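Local coordinates for petrobactin biosynthesis protein AsbB (Bacillus anthracis, PDB 3TO3), which catalyses the ATP-dependent condensation of spermidine with citryl-spermidine intermediates in the biosynthesis of petrobactin, a siderophore for iron acquisition and virulence, at residues E533-E544 with P591-N599; H427-A435 with F466-M474. All coordinates share one frame; numbering follows the deposited sequence.

Overall arrangement
Two ways of joining secondary structure appear in this protein. Contact 1 crosses two helices, 532-547 and 591-600, whereas contact 2 fastens the end of helix 410-432 to a short strand and the loop that follows it. Their centres are 24 Å apart and their nearest atoms about 7 Å, without touching. Phe557 of helix 554-560 is touched by Ile543 of contact 1 and Val430 of contact 2. Helix 502-528 borders both contacts, and helix 410-432 itself also touches Phe535, Ile538 and Glu542 of contact 1. Neither contact lies in the ATP pocket. The Trp536 side chain of contact 1 is about 10 Å from that of ATP-binding Tyr391 and about 14 Å from the nucleotide.

Contact 1: E533-E544 with P591-N599; sequences ESFWMIVVEEIE and PLYRARQLN. With EDO (1,2-ethanediol), chain H.
Trp536 lies against Pro591, Leu592 and Ala595 of the crossing helix. Its CB is 4.1 Å from Ala595 CB. With CG anti to the carbonyl carbon (chi1 -64°), the ring slides beneath Pro591: CG and CD1 lie under Pro591 CB, CD1 at 3.7 Å, and CD2 and CE2 under Pro591 CG. Pro591 CB makes a CH-pi contact 3.8 Å from the centroid of the five-membered ring. Trp536 NE1 hydrogen-bonds to Thr77 OG1; CE3 and CZ3 meet Leu592 CD2, CE3 at 3.4 Å. Phe535 CD2 lies over the centre of the opposite face; Phe513 meets the indole edge-to-face. Leu592 enters a hole formed by Trp536, Val539, Val540 and Ile543, and Val540 answers as a knob among Leu592, Ala595, Arg596 and Asn599, its CG2 3.7 Å from Ala595 CB. The Glu544 carboxylate stacks over a face of the Arg596 guanidinium, planes 12° apart. The salt bridge from Glu544 OE1 to Arg596 NH1 is long (3.7 Å), with no N-H directed along it; NH1 instead donates to Asn599 OD1 at 2.8 Å, and Glu544 OE2 bonds to Tyr563. The two reciprocal knobs make this knobs-into-holes packing of helix 532-547 with the chain's last helix, axes 8.4 Å apart and crossing at -73°.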
loop_
_atom_site.group_PDB
_atom_site.type_symbol
_atom_site.label_atom_id
_atom_site.label_comp_id
_atom_site.label_asym_id
_atom_site.label_seq_id
_atom_site.Cartn_x
_atom_site.Cartn_y
_atom_site.Cartn_z
ATOM N N GLU B 533 38.752 23.399 5.058
ATOM C CA GLU B 533 39.127 24.650 5.729
ATOM C C GLU B 533 39.158 25.843 4.764
ATOM O O GLU B 533 38.570 26.885 5.059
ATOM C CB GLU B 533 40.487 24.527 6.453
ATOM C CG GLU B 533 40.528 23.424 7.507
ATOM C CD GLU B 533 40.747 22.007 6.917
ATOM O OE1 GLU B 533 40.306 21.729 5.777
ATOM O OE2 GLU B 533 41.376 21.170 7.603
ATOM N N SER B 534 39.834 25.687 3.624
ATOM C CA SER B 534 39.876 26.748 2.596
ATOM C C SER B 534 38.478 27.068 2.061
ATOM O O SER B 534 38.128 28.232 1.877
ATOM C CB SER B 534 40.779 26.375 1.412
ATOM O OG SER B 534 42.071 26.061 1.863
ATOM N N PHE B 535 37.695 26.033 1.785
ATOM C CA PHE B 535 36.316 26.222 1.329
ATOM C C PHE B 535 35.583 27.146 2.315
ATOM O O PHE B 535 35.039 28.175 1.913
ATOM C CB PHE B 535 35.610 24.864 1.210
ATOM C CG PHE B 535 34.200 24.942 0.713
ATOM C CD1 PHE B 535 33.893 24.604 -0.606
ATOM C CD2 PHE B 535 33.171 25.306 1.569
ATOM C CE1 PHE B 535 32.577 24.663 -1.079
ATOM C CE2 PHE B 535 31.847 25.373 1.117
ATOM C CZ PHE B 535 31.545 25.042 -0.205
ATOM N N TRP B 536 35.600 26.804 3.604
ATOM C CA TRP B 536 34.840 27.586 4.575
ATOM C C TRP B 536 35.439 28.972 4.822
ATOM O O TRP B 536 34.714 29.929 5.120
ATOM C CB TRP B 536 34.556 26.793 5.874
ATOM C CG TRP B 536 33.667 25.608 5.554
ATOM C CD1 TRP B 536 34.032 24.285 5.501
ATOM C CD2 TRP B 536 32.290 25.659 5.156
ATOM N NE1 TRP B 536 32.951 23.515 5.113
ATOM C CE2 TRP B 536 31.876 24.337 4.903
ATOM C CE3 TRP B 536 31.361 26.695 5.007
ATOM C CZ2 TRP B 536 30.576 24.031 4.513
ATOM C CZ3 TRP B 536 30.073 26.387 4.611
ATOM C CH2 TRP B 536 29.686 25.067 4.382
HETATM N N MSE B 537 36.751 29.094 4.674
HETATM C CA MSE B 537 37.364 30.400 4.807
HETATM C C MSE B 537 36.988 31.330 3.652
HETATM O O MSE B 537 37.068 32.540 3.784
HETATM C CB MSE B 537 38.887 30.290 4.951
HETATM C CG MSE B 537 39.338 29.770 6.323
HETATM SE SE MSE B 537 41.263 29.978 6.639
HETATM C CE MSE B 537 41.957 28.590 5.469
ATOM N N ILE B 538 36.590 30.768 2.519
ATOM C CA ILE B 538 36.118 31.589 1.419
ATOM C C ILE B 538 34.699 32.021 1.663
ATOM O O ILE B 538 34.320 33.151 1.358
ATOM C CB ILE B 538 36.219 30.868 0.075
ATOM C CG1 ILE B 538 37.677 30.914 -0.409
ATOM C CG2 ILE B 538 35.284 31.522 -0.930
ATOM C CD1 ILE B 538 37.955 30.052 -1.593
ATOM N N VAL B 539 33.915 31.102 2.217
ATOM C CA VAL B 539 32.537 31.393 2.547
ATOM C C VAL B 539 32.469 32.526 3.572
ATOM O O VAL B 539 31.738 33.503 3.375
ATOM C CB VAL B 539 31.781 30.142 3.016
ATOM C CG1 VAL B 539 30.385 30.522 3.509
ATOM C CG2 VAL B 539 31.671 29.154 1.860
ATOM N N VAL B 540 33.252 32.418 4.641
ATOM C CA VAL B 540 33.335 33.527 5.587
ATOM C C VAL B 540 33.749 34.883 4.943
ATOM O O VAL B 540 33.069 35.892 5.120
ATOM C CB VAL B 540 34.221 33.170 6.777
ATOM C CG1 VAL B 540 34.397 34.353 7.679
ATOM C CG2 VAL B 540 33.593 32.010 7.540
ATOM N N GLU B 541 34.836 34.904 4.181
ATOM C CA GLU B 541 35.271 36.138 3.545
ATOM C C GLU B 541 34.141 36.797 2.749
ATOM O O GLU B 541 33.913 38.024 2.846
ATOM C CB GLU B 541 36.458 35.893 2.613
ATOM C CG GLU B 541 37.780 35.650 3.288
ATOM C CD GLU B 541 38.860 35.153 2.318
ATOM O OE1 GLU B 541 38.858 35.558 1.143
ATOM O OE2 GLU B 541 39.716 34.350 2.729
ATOM N N GLU B 542 33.448 35.990 1.948
ATOM C CA GLU B 542 32.377 36.509 1.114
ATOM C C GLU B 542 31.185 37.067 1.892
ATOM O O GLU B 542 30.613 38.090 1.506
ATOM C CB GLU B 542 31.923 35.470 0.102
ATOM C CG GLU B 542 33.028 35.129 -0.824
ATOM C CD GLU B 542 33.516 36.324 -1.607
ATOM O OE1 GLU B 542 32.814 37.365 -1.619
ATOM O OE2 GLU B 542 34.604 36.212 -2.215
ATOM N N ILE B 543 30.814 36.394 2.972
ATOM C CA ILE B 543 29.750 36.878 3.828
ATOM C C ILE B 543 30.223 38.213 4.388
ATOM O O ILE B 543 29.516 39.208 4.305
ATOM C CB ILE B 543 29.419 35.867 4.968
ATOM C CG1 ILE B 543 28.645 34.661 4.431
ATOM C CG2 ILE B 543 28.623 36.534 6.088
ATOM C CD1 ILE B 543 28.686 33.391 5.417
ATOM N N GLU B 544 31.436 38.239 4.936
ATOM C CA GLU B 544 31.984 39.471 5.501
ATOM C C GLU B 544 32.044 40.600 4.474
ATOM O O GLU B 544 31.702 41.734 4.787
ATOM C CB GLU B 544 33.374 39.252 6.105
ATOM C CG GLU B 544 33.375 38.541 7.455
ATOM C CD GLU B 544 32.650 39.302 8.563
ATOM O OE1 GLU B 544 32.852 40.532 8.698
ATOM O OE2 GLU B 544 31.884 38.653 9.314
ATOM N N PRO B 591 31.609 24.813 10.982
ATOM C CA PRO B 591 32.888 25.160 10.343
ATOM C C PRO B 591 33.023 26.677 10.110
ATOM O O PRO B 591 34.146 27.150 10.009
ATOM C CB PRO B 591 32.843 24.385 9.004
ATOM C CG PRO B 591 31.340 24.321 8.675
ATOM C CD PRO B 591 30.654 24.177 10.038
ATOM N N LEU B 592 31.926 27.437 10.078
ATOM C CA LEU B 592 32.086 28.892 9.903
ATOM C C LEU B 592 32.774 29.501 11.103
ATOM O O LEU B 592 33.423 30.528 10.983
ATOM C CB LEU B 592 30.778 29.603 9.668
ATOM C CG LEU B 592 29.992 29.133 8.464
ATOM C CD1 LEU B 592 28.834 30.102 8.257
ATOM C CD2 LEU B 592 30.911 29.164 7.308
ATOM N N TYR B 593 32.657 28.852 12.263
ATOM C CA TYR B 593 33.276 29.392 13.467
ATOM C C TYR B 593 34.794 29.452 13.402
ATOM O O TYR B 593 35.381 30.482 13.668
ATOM C CB TYR B 593 32.882 28.577 14.675
ATOM C CG TYR B 593 33.644 28.960 15.904
ATOM C CD1 TYR B 593 34.624 28.132 16.421
ATOM C CD2 TYR B 593 33.389 30.159 16.555
ATOM C CE1 TYR B 593 35.345 28.496 17.565
ATOM C CE2 TYR B 593 34.092 30.522 17.697
ATOM C CZ TYR B 593 35.065 29.689 18.198
ATOM O OH TYR B 593 35.770 30.050 19.342
ATOM N N ARG B 594 35.435 28.338 13.080
ATOM C CA ARG B 594 36.886 28.334 13.061
ATOM C C ARG B 594 37.385 29.160 11.886
ATOM O O ARG B 594 38.364 29.882 11.990
ATOM C CB ARG B 594 37.451 26.914 12.989
ATOM C CG ARG B 594 38.970 26.878 13.213
ATOM C CD ARG B 594 39.478 25.475 13.529
ATOM N NE ARG B 594 40.922 25.447 13.774
ATOM C CZ ARG B 594 41.836 25.175 12.845
ATOM N NH1 ARG B 594 43.128 25.166 13.164
ATOM N NH2 ARG B 594 41.457 24.910 11.597
ATOM N N ALA B 595 36.689 29.059 10.766
ATOM C CA ALA B 595 37.068 29.828 9.612
ATOM C C ALA B 595 37.088 31.339 9.949
ATOM O O ALA B 595 38.040 32.051 9.607
ATOM C CB ALA B 595 36.125 29.524 8.463
ATOM N N ARG B 596 36.055 31.820 10.643
ATOM C CA ARG B 596 36.038 33.216 11.076
ATOM C C ARG B 596 37.186 33.551 12.043
ATOM O O ARG B 596 37.827 34.578 11.909
ATOM C CB ARG B 596 34.692 33.586 11.687
ATOM C CG ARG B 596 34.679 34.948 12.350
ATOM C CD ARG B 596 34.631 36.080 11.359
ATOM N NE ARG B 596 34.478 37.355 12.054
ATOM C CZ ARG B 596 34.915 38.519 11.593
ATOM N NH1 ARG B 596 35.534 38.582 10.427
ATOM N NH2 ARG B 596 34.737 39.617 12.307
ATOM N N GLN B 597 37.453 32.674 12.999
ATOM C CA GLN B 597 38.609 32.825 13.868
ATOM C C GLN B 597 39.864 33.096 13.056
ATOM O O GLN B 597 40.668 33.968 13.406
ATOM C CB GLN B 597 38.825 31.548 14.660
ATOM C CG GLN B 597 37.667 31.173 15.539
ATOM C CD GLN B 597 37.615 32.023 16.776
ATOM O OE1 GLN B 597 37.320 33.222 16.714
ATOM N NE2 GLN B 597 37.917 31.414 17.919
ATOM N N LEU B 598 40.040 32.337 11.978
ATOM C CA LEU B 598 41.237 32.471 11.161
ATOM C C LEU B 598 41.197 33.714 10.263
ATOM O O LEU B 598 42.177 34.454 10.192
ATOM C CB LEU B 598 41.478 31.198 10.361
ATOM C CG LEU B 598 41.735 29.998 11.269
ATOM C CD1 LEU B 598 41.447 28.679 10.553
ATOM C CD2 LEU B 598 43.165 30.039 11.805
ATOM N N ASN B 599 40.060 33.948 9.609
ATOM C CA ASN B 599 39.831 35.169 8.835
ATOM C C ASN B 599 40.165 36.404 9.690
ATOM O O ASN B 599 40.675 37.399 9.193
ATOM C CB ASN B 599 38.385 35.176 8.252
ATOM C CG ASN B 599 37.861 36.594 7.866
ATOM O OD1 ASN B 599 37.149 37.239 8.640
ATOM N ND2 ASN B 599 38.178 37.044 6.656
HETATM C C1 EDO H . 44.527 24.220 -0.071
HETATM O O1 EDO H . 43.723 23.456 0.809
HETATM C C2 EDO H . 43.673 24.543 -1.281
HETATM O O2 EDO H . 44.556 24.566 -2.407
#

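Contact 2: H427-A435 with F466-M474; sequences HLVVEHGIA and FYRPFLKEM
The Phe470 ring turns its edge to the last turn of helix 410-432 and the glycine after it: Gly433 CA and Val429 O both lie near the ring plane, Val429 O being 4.0 Å from Phe470 CD2. The motif is a helix terminated by a glycine with positive phi that leads directly into an antiparallel bridge. Arg556 makes a cation-pi contact with the Phe470 ring and also hydrogen-bonds to Val430 O and Phe470 O, so one guanidinium joins the helix end to the loop. The Tyr467 ring has Pro469 CD over the centre of one face and Phe470 CD1 at its edge. Lys472 NZ approaches the edge of the His432 imidazole, 3.8 Å from His432 CE1, while Glu431 CG lies over one face. The polar partner of His432 NE2 is Asp335.

Gly433 (phi 55°), without a side chain, lets Phe470 CB come within 3.3 Å of Gly433 CA. Ile434 then pairs with Phe466 in a non-hydrogen-bonded antiparallel position, their CA atoms 4.5 Å apart. Strand 434-435 thereby becomes an outer strand of a small three-stranded sheet whose middle strand is 465-467. Phe466 CG sits between its backbone N and carbonyl carbon (chi1 71°), and its ring leads away to meet Trp327 edge-to-face. Leu471 CD2 lies 3.4 Å from His432 O and 4.2 Å from Ile434 CG1; the Leu471 and Ile434 side chains cross at about a right angle.

Gly433 O accepts the one hydrogen bond between the segments, nearly straight (166°), from Tyr467 N at 3.0 Å, in the carbonyl plane, and also receives a CA-H...O contact from Phe466 CA at 3.3 Å.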
loop_
_atom_site.group_PDB
_atom_site.type_symbol
_atom_site.label_atom_id
_atom_site.label_comp_id
_atom_site.label_asym_id
_atom_site.label_seq_id
_atom_site.Cartn_x
_atom_site.Cartn_y
_atom_site.Cartn_z
ATOM N N HIS B 427 21.262 37.370 2.599
ATOM C CA HIS B 427 20.759 38.728 2.592
ATOM C C HIS B 427 19.257 38.815 2.906
ATOM O O HIS B 427 18.844 39.653 3.698
ATOM C CB HIS B 427 21.050 39.405 1.267
ATOM C CG HIS B 427 20.706 40.854 1.258
ATOM N ND1 HIS B 427 21.586 41.828 1.680
ATOM C CD2 HIS B 427 19.573 41.499 0.888
ATOM C CE1 HIS B 427 21.009 43.018 1.570
ATOM N NE2 HIS B 427 19.793 42.845 1.085
ATOM N N LEU B 428 18.454 37.964 2.258
ATOM C CA LEU B 428 17.020 37.854 2.513
ATOM C C LEU B 428 16.741 37.602 3.989
ATOM O O LEU B 428 15.835 38.198 4.573
ATOM C CB LEU B 428 16.429 36.695 1.702
ATOM C CG LEU B 428 15.976 37.039 0.292
ATOM C CD1 LEU B 428 15.516 35.813 -0.465
ATOM C CD2 LEU B 428 14.850 38.077 0.375
ATOM N N VAL B 429 17.508 36.698 4.592
ATOM C CA VAL B 429 17.344 36.392 6.003
ATOM C C VAL B 429 17.628 37.613 6.877
ATOM O O VAL B 429 16.817 37.982 7.730
ATOM C CB VAL B 429 18.260 35.226 6.444
ATOM C CG1 VAL B 429 18.441 35.221 7.964
ATOM C CG2 VAL B 429 17.697 33.902 5.941
ATOM N N VAL B 430 18.766 38.257 6.650
ATOM C CA VAL B 430 19.225 39.324 7.561
ATOM C C VAL B 430 18.531 40.673 7.352
ATOM O O VAL B 430 18.174 41.394 8.304
ATOM C CB VAL B 430 20.743 39.497 7.452
ATOM C CG1 VAL B 430 21.235 40.569 8.412
ATOM C CG2 VAL B 430 21.477 38.129 7.659
ATOM N N GLU B 431 18.353 41.046 6.097
ATOM C CA GLU B 431 17.727 42.333 5.824
ATOM C C GLU B 431 16.227 42.201 5.969
ATOM O O GLU B 431 15.580 43.126 6.405
ATOM C CB GLU B 431 18.088 42.849 4.423
ATOM C CG GLU B 431 17.222 44.013 3.939
ATOM C CD GLU B 431 17.948 45.360 3.974
ATOM O OE1 GLU B 431 18.679 45.676 2.997
ATOM O OE2 GLU B 431 17.785 46.099 4.971
ATOM N N HIS B 432 15.670 41.093 5.481
ATOM C CA HIS B 432 14.224 40.910 5.512
ATOM C C HIS B 432 13.571 40.009 6.568
ATOM O O HIS B 432 12.346 39.988 6.665
ATOM C CB HIS B 432 13.757 40.535 4.107
ATOM C CG HIS B 432 14.130 41.560 3.091
ATOM N ND1 HIS B 432 13.480 42.770 2.999
ATOM C CD2 HIS B 432 15.120 41.591 2.171
ATOM C CE1 HIS B 432 14.042 43.498 2.052
ATOM N NE2 HIS B 432 15.038 42.806 1.532
ATOM N N GLY B 433 14.374 39.310 7.371
ATOM C CA GLY B 433 13.861 38.250 8.235
ATOM C C GLY B 433 13.067 37.124 7.564
ATOM O O GLY B 433 12.155 36.553 8.149
ATOM N N ILE B 434 13.428 36.770 6.344
ATOM C CA ILE B 434 12.691 35.756 5.624
ATOM C C ILE B 434 13.625 34.598 5.260
ATOM O O ILE B 434 14.602 34.792 4.549
ATOM C CB ILE B 434 12.138 36.338 4.331
ATOM C CG1 ILE B 434 11.088 37.400 4.638
ATOM C CG2 ILE B 434 11.538 35.262 3.467
ATOM C CD1 ILE B 434 10.487 37.991 3.399
ATOM N N ALA B 435 13.342 33.389 5.739
ATOM C CA ALA B 435 14.194 32.271 5.358
ATOM C C ALA B 435 13.447 31.349 4.405
ATOM O O ALA B 435 12.492 30.679 4.780
ATOM C CB ALA B 435 14.663 31.535 6.559
ATOM N N PHE B 466 9.565 32.755 8.509
ATOM C CA PHE B 466 9.921 34.152 8.718
ATOM C C PHE B 466 9.840 34.559 10.187
ATOM O O PHE B 466 9.132 33.938 10.978
ATOM C CB PHE B 466 9.075 35.087 7.841
ATOM C CG PHE B 466 7.648 35.199 8.262
ATOM C CD1 PHE B 466 7.281 36.056 9.295
ATOM C CD2 PHE B 466 6.661 34.470 7.611
ATOM C CE1 PHE B 466 5.957 36.175 9.674
ATOM C CE2 PHE B 466 5.330 34.572 7.992
ATOM C CZ PHE B 466 4.977 35.432 9.023
ATOM N N TYR B 467 10.610 35.582 10.543
ATOM C CA TYR B 467 10.650 36.073 11.899
ATOM C C TYR B 467 10.081 37.481 11.872
ATOM O O TYR B 467 10.713 38.404 11.371
ATOM C CB TYR B 467 12.084 36.057 12.446
ATOM C CG TYR B 467 12.163 36.475 13.906
ATOM C CD1 TYR B 467 11.417 35.816 14.876
ATOM C CD2 TYR B 467 12.966 37.547 14.312
ATOM C CE1 TYR B 467 11.469 36.206 16.199
ATOM C CE2 TYR B 467 13.027 37.945 15.651
ATOM C CZ TYR B 467 12.281 37.269 16.586
ATOM O OH TYR B 467 12.322 37.660 17.919
ATOM N N ARG B 468 8.888 37.634 12.432
ATOM C CA ARG B 468 8.085 38.845 12.271
ATOM C C ARG B 468 8.810 40.133 12.672
ATOM O O ARG B 468 8.742 41.128 11.960
ATOM C CB ARG B 468 6.759 38.701 13.041
ATOM C CG ARG B 468 5.787 39.858 12.873
ATOM C CD ARG B 468 4.436 39.542 13.519
ATOM N NE ARG B 468 3.712 38.546 12.732
ATOM C CZ ARG B 468 2.732 38.833 11.882
ATOM N NH1 ARG B 468 2.338 40.095 11.726
ATOM N NH2 ARG B 468 2.141 37.858 11.198
ATOM N N PRO B 469 9.504 40.124 13.817
ATOM C CA PRO B 469 10.235 41.339 14.198
ATOM C C PRO B 469 11.280 41.791 13.173
ATOM O O PRO B 469 11.642 42.960 13.217
ATOM C CB PRO B 469 10.915 40.939 15.509
ATOM C CG PRO B 469 9.995 39.904 16.088
ATOM C CD PRO B 469 9.533 39.110 14.885
ATOM N N PHE B 470 11.752 40.918 12.280
ATOM C CA PHE B 470 12.729 41.350 11.284
ATOM C C PHE B 470 12.146 41.942 9.983
ATOM O O PHE B 470 12.889 42.466 9.151
ATOM C CB PHE B 470 13.684 40.202 10.916
ATOM C CG PHE B 470 14.869 40.060 11.843
ATOM C CD1 PHE B 470 14.819 40.552 13.150
ATOM C CD2 PHE B 470 16.036 39.456 11.399
ATOM C CE1 PHE B 470 15.905 40.439 13.986
ATOM C CE2 PHE B 470 17.132 39.347 12.227
ATOM C CZ PHE B 470 17.073 39.837 13.523
ATOM N N LEU B 471 10.840 41.843 9.780
ATOM C CA LEU B 471 10.273 42.274 8.506
ATOM C C LEU B 471 10.476 43.776 8.274
ATOM O O LEU B 471 10.347 44.575 9.197
ATOM C CB LEU B 471 8.793 41.904 8.426
ATOM C CG LEU B 471 8.487 40.430 8.721
ATOM C CD1 LEU B 471 6.994 40.186 8.814
ATOM C CD2 LEU B 471 9.131 39.508 7.672
ATOM N N LYS B 472 10.829 44.150 7.046
ATOM C CA LYS B 472 11.024 45.556 6.713
ATOM C C LYS B 472 9.692 46.264 6.901
ATOM O O LYS B 472 9.648 47.382 7.424
ATOM C CB LYS B 472 11.546 45.745 5.283
ATOM C CG LYS B 472 12.912 46.449 5.159
ATOM C CD LYS B 472 12.962 47.261 3.852
ATOM C CE LYS B 472 14.352 47.294 3.205
ATOM N NZ LYS B 472 14.275 47.263 1.690
ATOM N N GLU B 473 8.608 45.622 6.471
ATOM C CA GLU B 473 7.276 46.091 6.849
ATOM C C GLU B 473 6.405 44.966 7.439
ATOM O O GLU B 473 5.907 44.093 6.725
ATOM C CB GLU B 473 6.609 46.741 5.635
ATOM C CG GLU B 473 7.335 46.440 4.325
ATOM C CD GLU B 473 6.772 47.202 3.137
ATOM O OE1 GLU B 473 6.802 46.663 2.007
ATOM O OE2 GLU B 473 6.307 48.346 3.332
HETATM N N MSE B 474 6.148 45.050 8.740
HETATM C CA MSE B 474 5.499 43.959 9.465
HETATM C C MSE B 474 4.031 43.880 9.118
HETATM O O MSE B 474 3.387 42.857 9.347
HETATM C CB MSE B 474 5.640 44.149 10.976
HETATM C CG MSE B 474 7.066 44.375 11.448
HETATM SE SE MSE B 474 7.178 44.476 13.391
HETATM C CE MSE B 474 9.003 45.155 13.551
#